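Local coordinates for F5/8 type C domain protein (Bacteroides ovatus, PDB 4ZRX) that probably hydrolyses alpha-L-fucosyl linkages, as a putative fucosidase that joins a TIM-barrel domain to a C-terminal F5/8 type C domain of the galactose-binding clan, at residues A[24-29]-A[446-450]; A[75-81]-A[126-130]; A[229-234]-A[286-290]; A[511-515]-A[573-579]. One frame throughout, in Å; residues are numbered along the deposited sequence.

Interaction 1: residues A[24-29]-A[446-450]; sequences VDMAAR and CRLTA
Leu448 and Arg447 lie in the loop between strands 438-446 and 450-458, which belong to two different antiparallel sheets, and they press on the C-terminal part of helix 20-27 in the fucosidase domain. The contact thus joins the TIM-barrel part to the beta-sheet region that follows it. Leu448 forks over the helix: CD1 lies 3.7 Å from Ala28 CB and near the edge of the Arg29 guanidinium group, while CD2 approaches Asp25 OD2 at 3.5 Å. Asp25 holds CG anti to its backbone N (chi1 -174°), which turns OD1 to Arg29 NH2 in a 2.7 Å salt bridge, with OD1 about 20° out of the guanidinium plane. Replacing Asp25 by alanine would probably cost Arg29 this charged mate and open a gap beside Leu448 CD2. Arg447 packs through its aliphatic part, CB against Ala28 CB at 3.9 Å, and its side chain crosses that of Val24 at about a right angle, Arg447 CG near Val24 CG1. The chain, extended from CG to NE, carries the guanidinium onward to a salt bridge with Glu402 and a cation-pi contact with Trp239. Arg447 NH1 passes Ala27 CB and donates to a water at 2.9 Å, which in turn bonds weakly to Ala27 O.

Interaction 2: residues A[75-81]-A[126-130]; sequences LDAEQWV and VVKEL
This is a buried helix-to-helix contact on the outside of the TIM barrel, in which Ala77, Trp80 and Val81 of helix 77-86 meet Val126, Glu129 and Leu130 of helix 126-137. The segment axes approach to 9.9 Å and cross at -52°. The small side chain of Ala77 sits against the other backbone, Ala77 CB 3.6 Å from Glu129 O. Deeper in, Leu130 has CG anti to its backbone N (chi1 -179°), and CD1 is pushed to 3.5 Å from Val81 CG2, tighter than usual for two carbons; the same methyl also nears Trp80 CE3. Val126 CG1 approaches Trp80 CH2 obliquely at 4.0 Å. One face of that ring lies over the backbone of Asp76 and Ala77, and its NE1 is held by Gly335 O. Toward solvent the contact turns polar without a direct hydrogen bond. Glu129 OE1 takes protons from two waters, each 2.7 Å from it; one also donates to Leu75 O, and the other accepts from Ala77 N, at the helix start where Asp76 is the N-cap. Leu75 runs obliquely across the Glu129 side chain, Leu75 CD2 3.4 Å from Glu129 OE1, and the second carboxylate oxygen pairs with Lys120. Below the helices, Leu130 rests on strands 44-48 and 91-97 and Trp80 on Leu48 and, edge-to-face, on Phe50, while Val81 continues along helix 126-137 to Ala133 and Tyr137.

Interaction 3: residues A[229-234]-A[286-290]; sequences NEKGVG and EVDVS. With EDO (1,2-ethanediol), chain D.
Val289 lays its branched side chain over the backbone of Gly232, CB 3.7 Å from Gly232 CA, on the last part of TIM-barrel strand 279-290. Its CG2, anti to the backbone N (chi1 61°, measured to CG1), meets Lys231 C and Glu230 O. Val287 adds CG1 at 3.5 Å from the same Gly232 CA, so loop 229-234 is pressed onto two valines. A beta carbon on Gly232 would come within 3.2 Å of Val289 CG2 and jam against the preceding carbonyl, which explains the glycine. Asn229 stiffens the loop: OD1 accepts from Lys231 N in an Asx turn, and ND2 donates to Val233 O at 2.8 Å, almost straight (171°) and in the amide plane. Water replaces direct hydrogen bonds across the contact: Gly232 N donates to one at 2.9 Å that also lies by Asp288 O, and another links Glu230 O to Ser290 N. Trp226 NE1 binds Asp288 OD1; Asp288 OD2 and Glu230 OE2, 4.4 Å apart, both accept from one water. Asp288 lies near the C-terminal end of its strand, the end where TIM barrels carry their active sites, with Glu230 on the loop beside it. A 1,2-ethanediol, probably from the crystallisation liquor and also bonded to His49 and His98, donates from its O2 hydroxyl to Glu230 OE2 at 2.7 Å.

Interaction 4: residues A[511-515]-A[573-579]; sequences KPTMA and AKVNMNE
A buried carboxylate, that of Glu579, is gripped from several directions at once and ties two loops together. Lys511 comes from the opposite direction with its chain extended beyond CG, and NZ can reach the syn lone pair of Glu579 OE2 at 2.7 Å in a salt bridge; the lysine is modelled in two conformers, so this bridge may be made only part of the time. Ser506 N also bonds to OE2. Glu579 OE1 accepts from Asn576 N at 2.9 Å, on its anti side and 22° out of the carboxylate plane, and from a water that also donates to Lys574 O. With a leucine at Glu579, the Asn576 and Ser506 amides would probably lose their acceptor, and Lys511 whatever counter-charge the bridge gives it. Both segments are loops of the F5/8 type C domain, a beta sandwich: 511-515, where Lys511 to Met514 form a type I turn, precedes strand 517-523, and the loop 573-579 leads into strand 580-584. Within the turn, Thr513 O accepts from Lys574 N at 3.0 Å in the carbonyl plane, and Thr513 OG1 accepts weakly from the same N. That hydroxyl is carried anti to the backbone N (chi1 -171°) and lies across the Lys574 chain, OG1 3.2 Å from CB. Further along, Ala515 CB touches Ala573 CB and Val575 CG2, 4.1 Å from each.

From the N terminus, interaction 1 opens first, at 24-29, and closes last of the three that involve the fucosidase domain, at 446-450, so its loop of more than 400 residues encloses interactions 2 and 3. These two follow one another without crossing: 75-81 with 126-130 pairs helices on the outside of the barrel, then 229-234 with 286-290 binds a loop to a barrel strand, their centres about 25 Å apart. Interaction 1 fastens the barrel to the antiparallel sheets that come after it. Interaction 4 opens only after that and closes within the F5/8 type C domain, about 34 Å from interaction 3 between centres; none of the four touches another.

Interaction 1: residues A[24-29]-A[446-450]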
loop_
_atom_site.group_PDB
_atom_site.type_symbol
_atom_site.label_atom_id
_atom_site.label_comp_id
_atom_site.label_asym_id
_atom_site.label_seq_id
_atom_site.Cartn_x
_atom_site.Cartn_y
_atom_site.Cartn_z
ATOM N N VAL A 24 6.910 19.870 23.739
ATOM C CA VAL A 24 7.389 18.509 23.687
ATOM C C VAL A 24 6.806 17.663 24.822
ATOM O O VAL A 24 6.404 16.532 24.587
ATOM C CB VAL A 24 8.922 18.452 23.667
ATOM C CG1 VAL A 24 9.419 17.076 23.935
ATOM C CG2 VAL A 24 9.405 18.921 22.301
ATOM N N ASP A 25 6.736 18.243 26.022
ATOM C CA ASP A 25 6.179 17.565 27.197
ATOM C C ASP A 25 4.702 17.221 26.985
ATOM O O ASP A 25 4.253 16.113 27.276
ATOM C CB ASP A 25 6.346 18.509 28.437
ATOM C CG ASP A 25 5.948 17.867 29.734
ATOM O OD1 ASP A 25 4.751 17.735 30.000
ATOM O OD2 ASP A 25 6.848 17.577 30.553
HETATM N N MSE A 26 3.944 18.173 26.438
HETATM C CA MSE A 26 2.548 17.949 26.180
HETATM C C MSE A 26 2.383 16.939 25.028
HETATM O O MSE A 26 1.573 16.019 25.091
HETATM C CB MSE A 26 1.851 19.269 25.885
HETATM C CG MSE A 26 1.844 20.181 27.134
HETATM SE SE MSE A 26 0.976 21.870 26.747
HETATM C CE MSE A 26 -0.864 21.295 26.982
ATOM N N ALA A 27 3.183 17.116 23.995
ATOM C CA ALA A 27 3.118 16.207 22.825
ATOM C C ALA A 27 3.320 14.733 23.219
ATOM O O ALA A 27 2.673 13.827 22.708
ATOM C CB ALA A 27 4.189 16.604 21.788
ATOM N N ALA A 28 4.250 14.518 24.155
ATOM C CA ALA A 28 4.585 13.198 24.620
ATOM C C ALA A 28 3.423 12.537 25.329
ATOM O O ALA A 28 3.415 11.311 25.500
ATOM C CB ALA A 28 5.829 13.266 25.561
ATOM N N ARG A 29 2.457 13.328 25.798
ATOM C CA ARG A 29 1.362 12.770 26.572
ATOM C C ARG A 29 0.043 12.829 25.863
ATOM O O ARG A 29 -1.019 12.681 26.465
ATOM C CB ARG A 29 1.298 13.498 27.914
ATOM C CG ARG A 29 2.515 13.199 28.742
ATOM C CD ARG A 29 2.490 13.934 30.064
ATOM N NE ARG A 29 2.682 15.361 29.860
ATOM C CZ ARG A 29 1.754 16.298 30.025
ATOM N NH1 ARG A 29 0.513 16.002 30.401
ATOM N NH2 ARG A 29 2.068 17.566 29.808
ATOM N N CYS A 446 14.494 10.502 22.886
ATOM C CA CYS A 446 13.045 10.365 23.100
ATOM C C CYS A 446 12.508 11.576 23.788
ATOM O O CYS A 446 13.294 12.373 24.375
ATOM C CB CYS A 446 12.705 9.113 23.850
ATOM S SG CYS A 446 13.469 8.970 25.528
ATOM N N ARG A 447 11.199 11.722 23.720
ATOM C CA ARG A 447 10.484 12.741 24.436
ATOM C C ARG A 447 10.142 12.217 25.802
ATOM O O ARG A 447 9.564 11.144 25.930
ATOM C CB ARG A 447 9.216 13.114 23.667
ATOM C CG ARG A 447 9.567 13.576 22.241
ATOM C CD ARG A 447 8.305 13.817 21.400
ATOM N NE ARG A 447 8.697 14.347 20.101
ATOM C CZ ARG A 447 7.880 14.793 19.160
ATOM N NH1 ARG A 447 6.546 14.775 19.310
ATOM N NH2 ARG A 447 8.409 15.243 18.035
ATOM N N LEU A 448 10.452 13.016 26.849
ATOM C CA LEU A 448 10.237 12.546 28.227
ATOM C C LEU A 448 10.826 11.136 28.406
ATOM O O LEU A 448 11.939 10.936 27.972
ATOM C CB LEU A 448 8.788 12.565 28.614
ATOM C CG LEU A 448 8.057 13.906 28.580
ATOM C CD1 LEU A 448 6.630 13.792 29.169
ATOM C CD2 LEU A 448 8.826 15.020 29.304
ATOM N N THR A 449 10.130 10.208 29.094
ATOM C CA THR A 449 10.579 8.836 29.243
ATOM C C THR A 449 9.864 7.936 28.253
ATOM O O THR A 449 8.634 7.940 28.223
ATOM C CB THR A 449 10.336 8.393 30.687
ATOM O OG1 THR A 449 11.080 9.244 31.555
ATOM C CG2 THR A 449 10.809 6.975 30.928
ATOM N N ALA A 450 10.612 7.163 27.455
ATOM C CA ALA A 450 10.038 6.211 26.518
ATOM C C ALA A 450 9.615 4.944 27.222
ATOM O O ALA A 450 10.285 4.536 28.166
ATOM C CB ALA A 450 11.055 5.837 25.458
HETATM O O HOH W 1 4.884 13.109 20.960
#

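Interaction 2: residues A[75-81]-A[126-130]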
loop_
_atom_site.group_PDB
_atom_site.type_symbol
_atom_site.label_atom_id
_atom_site.label_comp_id
_atom_site.label_asym_id
_atom_site.label_seq_id
_atom_site.Cartn_x
_atom_site.Cartn_y
_atom_site.Cartn_z
ATOM N N LEU A 75 -23.095 -13.472 -7.459
ATOM C CA LEU A 75 -22.454 -12.772 -6.357
ATOM C C LEU A 75 -22.474 -13.670 -5.119
ATOM O O LEU A 75 -23.517 -14.292 -4.792
ATOM C CB LEU A 75 -23.141 -11.471 -6.072
ATOM C CG LEU A 75 -22.491 -10.601 -4.995
ATOM C CD1 LEU A 75 -22.517 -9.106 -5.376
ATOM C CD2 LEU A 75 -23.102 -10.804 -3.637
ATOM N N ASP A 76 -21.344 -13.721 -4.408
ATOM C CA ASP A 76 -21.233 -14.503 -3.200
ATOM C C ASP A 76 -20.323 -13.777 -2.217
ATOM O O ASP A 76 -19.074 -13.930 -2.262
ATOM C CB ASP A 76 -20.742 -15.870 -3.569
ATOM C CG ASP A 76 -20.671 -16.821 -2.381
ATOM O OD1 ASP A 76 -20.955 -16.433 -1.234
ATOM O OD2 ASP A 76 -20.259 -17.962 -2.646
ATOM N N ALA A 77 -20.934 -12.988 -1.333
ATOM C CA ALA A 77 -20.197 -12.276 -0.321
ATOM C C ALA A 77 -19.571 -13.153 0.764
ATOM O O ALA A 77 -18.549 -12.739 1.372
ATOM C CB ALA A 77 -21.022 -11.209 0.314
ATOM N N GLU A 78 -20.112 -14.352 0.976
ATOM C CA GLU A 78 -19.460 -15.350 1.843
ATOM C C GLU A 78 -18.090 -15.738 1.277
ATOM O O GLU A 78 -17.149 -15.937 2.022
ATOM C CB GLU A 78 -20.261 -16.631 2.108
ATOM C CG GLU A 78 -21.573 -16.436 2.808
ATOM C CD GLU A 78 -22.219 -17.782 3.290
ATOM O OE1 GLU A 78 -21.553 -18.815 3.192
ATOM O OE2 GLU A 78 -23.357 -17.757 3.773
ATOM N N GLN A 79 -17.987 -15.827 -0.055
ATOM C CA GLN A 79 -16.716 -16.135 -0.701
ATOM C C GLN A 79 -15.714 -15.028 -0.456
ATOM O O GLN A 79 -14.544 -15.269 -0.166
ATOM C CB GLN A 79 -16.913 -16.405 -2.179
ATOM C CG GLN A 79 -15.657 -16.818 -2.919
ATOM C CD GLN A 79 -15.006 -15.728 -3.809
ATOM O OE1 GLN A 79 -15.281 -14.531 -3.712
ATOM N NE2 GLN A 79 -14.139 -16.185 -4.700
ATOM N N TRP A 80 -16.191 -13.785 -0.520
ATOM C CA TRP A 80 -15.330 -12.662 -0.193
ATOM C C TRP A 80 -14.791 -12.766 1.253
ATOM O O TRP A 80 -13.600 -12.646 1.499
ATOM C CB TRP A 80 -16.010 -11.293 -0.339
ATOM C CG TRP A 80 -16.739 -11.007 -1.586
ATOM C CD1 TRP A 80 -16.764 -11.745 -2.721
ATOM C CD2 TRP A 80 -17.577 -9.890 -1.821
ATOM N NE1 TRP A 80 -17.570 -11.129 -3.662
ATOM C CE2 TRP A 80 -18.100 -10.010 -3.105
ATOM C CE3 TRP A 80 -17.942 -8.769 -1.056
ATOM C CZ2 TRP A 80 -18.978 -9.087 -3.651
ATOM C CZ3 TRP A 80 -18.828 -7.876 -1.613
ATOM C CH2 TRP A 80 -19.324 -8.039 -2.897
ATOM N N VAL A 81 -15.705 -12.882 2.211
ATOM C CA VAL A 81 -15.330 -12.782 3.596
ATOM C C VAL A 81 -14.554 -14.001 4.029
ATOM O O VAL A 81 -13.579 -13.877 4.796
ATOM C CB VAL A 81 -16.524 -12.514 4.512
ATOM C CG1 VAL A 81 -16.083 -12.499 5.944
ATOM C CG2 VAL A 81 -17.202 -11.184 4.168
ATOM N N VAL A 126 -26.310 -5.402 -1.606
ATOM C CA VAL A 126 -24.932 -5.933 -1.499
ATOM C C VAL A 126 -24.442 -5.751 -0.082
ATOM O O VAL A 126 -23.723 -6.589 0.445
ATOM C CB VAL A 126 -23.987 -5.256 -2.448
ATOM C CG1 VAL A 126 -22.590 -5.815 -2.325
ATOM C CG2 VAL A 126 -24.496 -5.440 -3.913
ATOM N N VAL A 127 -24.802 -4.616 0.498
ATOM C CA VAL A 127 -24.358 -4.295 1.851
ATOM C C VAL A 127 -24.906 -5.339 2.822
ATOM O O VAL A 127 -24.193 -5.831 3.692
ATOM C CB VAL A 127 -24.758 -2.862 2.242
ATOM C CG1 VAL A 127 -24.235 -2.463 3.610
ATOM C CG2 VAL A 127 -24.288 -1.814 1.206
ATOM N N LYS A 128 -26.171 -5.709 2.653
ATOM C CA LYS A 128 -26.775 -6.730 3.446
ATOM C C LYS A 128 -26.087 -8.074 3.281
ATOM O O LYS A 128 -25.829 -8.752 4.278
ATOM C CB LYS A 128 -28.268 -6.847 3.092
ATOM C CG LYS A 128 -29.019 -7.886 3.985
ATOM C CD LYS A 128 -30.532 -7.906 3.678
ATOM C CE LYS A 128 -30.793 -8.314 2.267
ATOM N NZ LYS A 128 -29.904 -9.405 1.671
ATOM N N GLU A 129 -25.804 -8.494 2.049
ATOM C CA GLU A 129 -25.155 -9.765 1.838
ATOM C C GLU A 129 -23.754 -9.781 2.489
ATOM O O GLU A 129 -23.369 -10.800 3.073
ATOM C CB GLU A 129 -25.038 -10.091 0.362
ATOM C CG GLU A 129 -26.408 -10.205 -0.285
ATOM C CD GLU A 129 -26.494 -11.051 -1.537
ATOM O OE1 GLU A 129 -25.648 -11.929 -1.732
ATOM O OE2 GLU A 129 -27.515 -10.888 -2.293
ATOM N N LEU A 130 -23.032 -8.666 2.381
ATOM C CA LEU A 130 -21.719 -8.576 3.012
ATOM C C LEU A 130 -21.865 -8.665 4.533
ATOM O O LEU A 130 -21.098 -9.380 5.212
ATOM C CB LEU A 130 -20.987 -7.281 2.638
ATOM C CG LEU A 130 -19.598 -7.158 3.269
ATOM C CD1 LEU A 130 -18.713 -8.298 2.909
ATOM C CD2 LEU A 130 -19.001 -5.831 2.798
HETATM O O HOH W 2 -25.856 -13.116 -4.188
HETATM O O HOH W 3 -23.694 -13.354 -0.567
#

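Interaction 3: residues A[229-234]-A[286-290]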
loop_
_atom_site.group_PDB
_atom_site.type_symbol
_atom_site.label_atom_id
_atom_site.label_comp_id
_atom_site.label_asym_id
_atom_site.label_seq_id
_atom_site.Cartn_x
_atom_site.Cartn_y
_atom_site.Cartn_z
ATOM N N ASN A 229 -0.422 8.928 0.020
ATOM C CA ASN A 229 -0.227 8.278 -1.307
ATOM C C ASN A 229 -1.059 7.005 -1.412
ATOM O O ASN A 229 -1.499 6.487 -0.365
ATOM C CB ASN A 229 1.259 7.994 -1.587
ATOM C CG ASN A 229 1.791 6.865 -0.771
ATOM O OD1 ASN A 229 1.710 5.725 -1.181
ATOM N ND2 ASN A 229 2.363 7.161 0.348
ATOM N N GLU A 230 -1.180 6.451 -2.636
ATOM C CA GLU A 230 -2.003 5.221 -2.893
ATOM C C GLU A 230 -1.093 4.082 -3.348
ATOM O O GLU A 230 -1.572 3.124 -3.995
ATOM C CB GLU A 230 -3.027 5.484 -4.049
ATOM C CG GLU A 230 -4.039 6.406 -3.648
ATOM C CD GLU A 230 -5.258 6.460 -4.577
ATOM O OE1 GLU A 230 -5.173 6.094 -5.758
ATOM O OE2 GLU A 230 -6.297 6.853 -4.103
ATOM N N LYS A 231 0.221 4.212 -3.110
ATOM C CA LYS A 231 1.158 3.235 -3.607
ATOM C C LYS A 231 1.558 2.173 -2.567
ATOM O O LYS A 231 2.268 1.230 -2.914
ATOM C CB LYS A 231 2.416 3.965 -4.065
ATOM C CG LYS A 231 2.142 4.918 -5.213
ATOM C CD LYS A 231 2.211 4.207 -6.520
ATOM C CE LYS A 231 2.437 5.167 -7.682
ATOM N NZ LYS A 231 1.171 5.374 -8.395
ATOM N N GLY A 232 1.104 2.314 -1.322
ATOM C CA GLY A 232 1.407 1.324 -0.274
ATOM C C GLY A 232 2.677 1.589 0.497
ATOM O O GLY A 232 3.237 0.666 1.116
ATOM N N VAL A 233 3.082 2.863 0.536
ATOM C CA VAL A 233 4.382 3.238 1.150
ATOM C C VAL A 233 4.165 4.210 2.293
ATOM O O VAL A 233 3.662 5.311 2.081
ATOM C CB VAL A 233 5.341 3.877 0.132
ATOM C CG1 VAL A 233 6.722 4.100 0.783
ATOM C CG2 VAL A 233 5.530 2.926 -1.065
ATOM N N GLY A 234 4.451 3.784 3.516
ATOM C CA GLY A 234 4.381 4.701 4.644
ATOM C C GLY A 234 5.668 5.456 4.819
ATOM O O GLY A 234 6.470 5.566 3.885
ATOM N N GLU A 286 -3.117 5.635 7.849
ATOM C CA GLU A 286 -3.605 4.461 7.212
ATOM C C GLU A 286 -3.078 4.442 5.788
ATOM O O GLU A 286 -3.269 5.399 5.013
ATOM C CB GLU A 286 -5.132 4.491 7.220
ATOM C CG GLU A 286 -5.820 3.208 6.772
ATOM C CD GLU A 286 -7.337 3.430 6.678
ATOM O OE1 GLU A 286 -7.781 4.225 5.817
ATOM O OE2 GLU A 286 -8.080 2.855 7.499
ATOM N N VAL A 287 -2.418 3.336 5.442
ATOM C CA VAL A 287 -1.860 3.106 4.114
ATOM C C VAL A 287 -2.877 2.321 3.293
ATOM O O VAL A 287 -3.208 1.209 3.658
ATOM C CB VAL A 287 -0.545 2.339 4.215
ATOM C CG1 VAL A 287 -0.072 1.785 2.816
ATOM C CG2 VAL A 287 0.504 3.180 4.848
ATOM N N ASP A 288 -3.410 2.925 2.225
ATOM C CA ASP A 288 -4.369 2.278 1.367
ATOM C C ASP A 288 -3.714 1.947 0.029
ATOM O O ASP A 288 -3.033 2.792 -0.561
ATOM C CB ASP A 288 -5.681 3.062 1.187
ATOM C CG ASP A 288 -5.531 4.417 0.535
ATOM O OD1 ASP A 288 -4.510 5.106 0.712
ATOM O OD2 ASP A 288 -6.511 4.830 -0.164
ATOM N N VAL A 289 -3.902 0.731 -0.460
ATOM C CA VAL A 289 -3.299 0.350 -1.720
ATOM C C VAL A 289 -4.078 -0.759 -2.306
ATOM O O VAL A 289 -4.673 -1.557 -1.564
ATOM C CB VAL A 289 -1.786 0.002 -1.512
ATOM C CG1 VAL A 289 -1.620 -1.168 -0.569
ATOM C CG2 VAL A 289 -1.073 -0.249 -2.808
ATOM N N SER A 290 -4.062 -0.870 -3.622
ATOM C CA SER A 290 -4.742 -1.991 -4.251
ATOM C C SER A 290 -3.823 -3.159 -4.589
ATOM O O SER A 290 -2.646 -2.990 -4.829
ATOM C CB SER A 290 -5.467 -1.490 -5.517
ATOM O OG SER A 290 -6.222 -2.511 -6.147
HETATM C C1 EDO D . -10.730 5.225 -2.804
HETATM O O1 EDO D . -11.393 4.956 -4.038
HETATM C C2 EDO D . -9.236 5.221 -3.069
HETATM O O2 EDO D . -8.947 6.141 -4.134
HETATM O O HOH W 4 -0.678 3.939 0.197
HETATM O O HOH W 5 -3.063 1.253 -5.280
HETATM O O HOH W 6 -6.586 6.954 -1.468
#

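Interaction 4: residues A[511-515]-A[573-579]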
loop_
_atom_site.group_PDB
_atom_site.type_symbol
_atom_site.label_atom_id
_atom_site.label_comp_id
_atom_site.label_asym_id
_atom_site.label_seq_id
_atom_site.Cartn_x
_atom_site.Cartn_y
_atom_site.Cartn_z
ATOM N N LYS A 511 18.936 6.977 -23.576
ATOM C CA LYS A 511 20.187 7.222 -22.850
ATOM C C LYS A 511 21.322 7.356 -23.844
ATOM O O LYS A 511 21.285 6.676 -24.879
ATOM C CB LYS A 511 20.486 6.062 -21.879
ATOM C CG LYS A 511 20.351 4.664 -22.504
ATOM C CD LYS A 511 20.497 3.565 -21.463
ATOM C CE LYS A 511 20.262 2.194 -22.085
ATOM N NZ LYS A 511 20.446 1.134 -21.068
ATOM N N PRO A 512 22.352 8.183 -23.531
ATOM C CA PRO A 512 23.527 8.317 -24.418
ATOM C C PRO A 512 24.231 7.014 -24.781
ATOM O O PRO A 512 24.794 6.904 -25.859
ATOM C CB PRO A 512 24.499 9.182 -23.590
ATOM C CG PRO A 512 23.622 10.005 -22.737
ATOM C CD PRO A 512 22.382 9.197 -22.451
ATOM N N THR A 513 24.199 6.055 -23.866
ATOM C CA THR A 513 24.915 4.788 -24.030
ATOM C C THR A 513 24.147 3.646 -24.774
ATOM O O THR A 513 24.634 2.500 -24.876
ATOM C CB THR A 513 25.347 4.299 -22.642
ATOM O OG1 THR A 513 26.223 3.185 -22.792
ATOM C CG2 THR A 513 24.169 3.878 -21.840
HETATM N N MSE A 514 22.935 3.939 -25.242
HETATM C CA MSE A 514 22.097 2.900 -25.876
HETATM C C MSE A 514 22.673 2.444 -27.218
HETATM O O MSE A 514 23.412 3.194 -27.868
HETATM C CB MSE A 514 20.670 3.410 -26.082
HETATM C CG MSE A 514 20.521 4.504 -27.147
HETATM SE SE MSE A 514 18.827 5.440 -26.940
HETATM C CE MSE A 514 17.634 3.871 -26.610
ATOM N N ALA A 515 22.320 1.224 -27.625
ATOM C CA ALA A 515 22.723 0.720 -28.940
ATOM C C ALA A 515 21.919 1.384 -30.054
ATOM O O ALA A 515 20.686 1.592 -29.924
ATOM C CB ALA A 515 22.550 -0.768 -29.009
ATOM N N ALA A 573 28.479 1.049 -27.343
ATOM C CA ALA A 573 27.249 0.957 -26.553
ATOM C C ALA A 573 27.437 0.060 -25.349
ATOM O O ALA A 573 28.322 -0.791 -25.331
ATOM C CB ALA A 573 26.078 0.441 -27.409
ATOM N N LYS A 574 26.608 0.280 -24.340
ATOM C CA LYS A 574 26.490 -0.624 -23.225
ATOM C C LYS A 574 25.118 -1.252 -23.250
ATOM O O LYS A 574 24.068 -0.550 -23.155
ATOM C CB LYS A 574 26.643 0.114 -21.894
ATOM C CG LYS A 574 28.057 0.642 -21.645
ATOM C CD LYS A 574 28.133 1.303 -20.267
ATOM C CE LYS A 574 29.562 1.509 -19.797
ATOM N NZ LYS A 574 30.270 2.513 -20.629
ATOM N N VAL A 575 25.131 -2.570 -23.270
ATOM C CA VAL A 575 23.909 -3.355 -23.300
ATOM C C VAL A 575 23.961 -4.377 -22.165
ATOM O O VAL A 575 24.993 -4.991 -21.950
ATOM C CB VAL A 575 23.780 -4.032 -24.708
ATOM C CG1 VAL A 575 22.461 -4.793 -24.844
ATOM C CG2 VAL A 575 23.811 -2.957 -25.777
ATOM N N ASN A 576 22.861 -4.533 -21.448
ATOM C CA ASN A 576 22.714 -5.511 -20.364
ATOM C C ASN A 576 21.993 -6.728 -20.925
ATOM O O ASN A 576 21.152 -6.613 -21.816
ATOM C CB ASN A 576 21.858 -4.910 -19.214
ATOM C CG ASN A 576 21.903 -5.742 -17.879
ATOM O OD1 ASN A 576 21.137 -6.715 -17.656
ATOM N ND2 ASN A 576 22.763 -5.301 -16.955
HETATM N N MSE A 577 22.279 -7.889 -20.371
HETATM C CA MSE A 577 21.555 -9.082 -20.745
HETATM C C MSE A 577 19.994 -8.970 -20.631
HETATM O O MSE A 577 19.246 -9.597 -21.409
HETATM C CB MSE A 577 22.055 -10.223 -19.871
HETATM C CG MSE A 577 21.709 -11.547 -20.410
HETATM SE SE MSE A 577 22.763 -12.928 -19.496
HETATM C CE MSE A 577 21.655 -13.152 -17.917
ATOM N N ASN A 578 19.517 -8.223 -19.628
ATOM C CA ASN A 578 18.076 -7.995 -19.437
ATOM C C ASN A 578 17.438 -7.122 -20.527
ATOM O O ASN A 578 16.204 -7.063 -20.589
ATOM C CB ASN A 578 17.773 -7.387 -18.036
ATOM C CG ASN A 578 17.714 -8.445 -16.910
ATOM O OD1 ASN A 578 17.483 -9.637 -17.140
ATOM N ND2 ASN A 578 17.906 -7.992 -15.670
ATOM N N GLU A 579 18.262 -6.470 -21.374
ATOM C CA GLU A 579 17.773 -5.689 -22.518
ATOM C C GLU A 579 17.713 -6.510 -23.816
ATOM O O GLU A 579 17.435 -5.933 -24.866
ATOM C CB GLU A 579 18.702 -4.496 -22.756
ATOM C CG GLU A 579 18.757 -3.567 -21.494
ATOM C CD GLU A 579 19.671 -2.379 -21.701
ATOM O OE1 GLU A 579 20.856 -2.569 -22.003
ATOM O OE2 GLU A 579 19.198 -1.227 -21.542
HETATM O O HOH W 7 21.433 -0.617 -23.666
#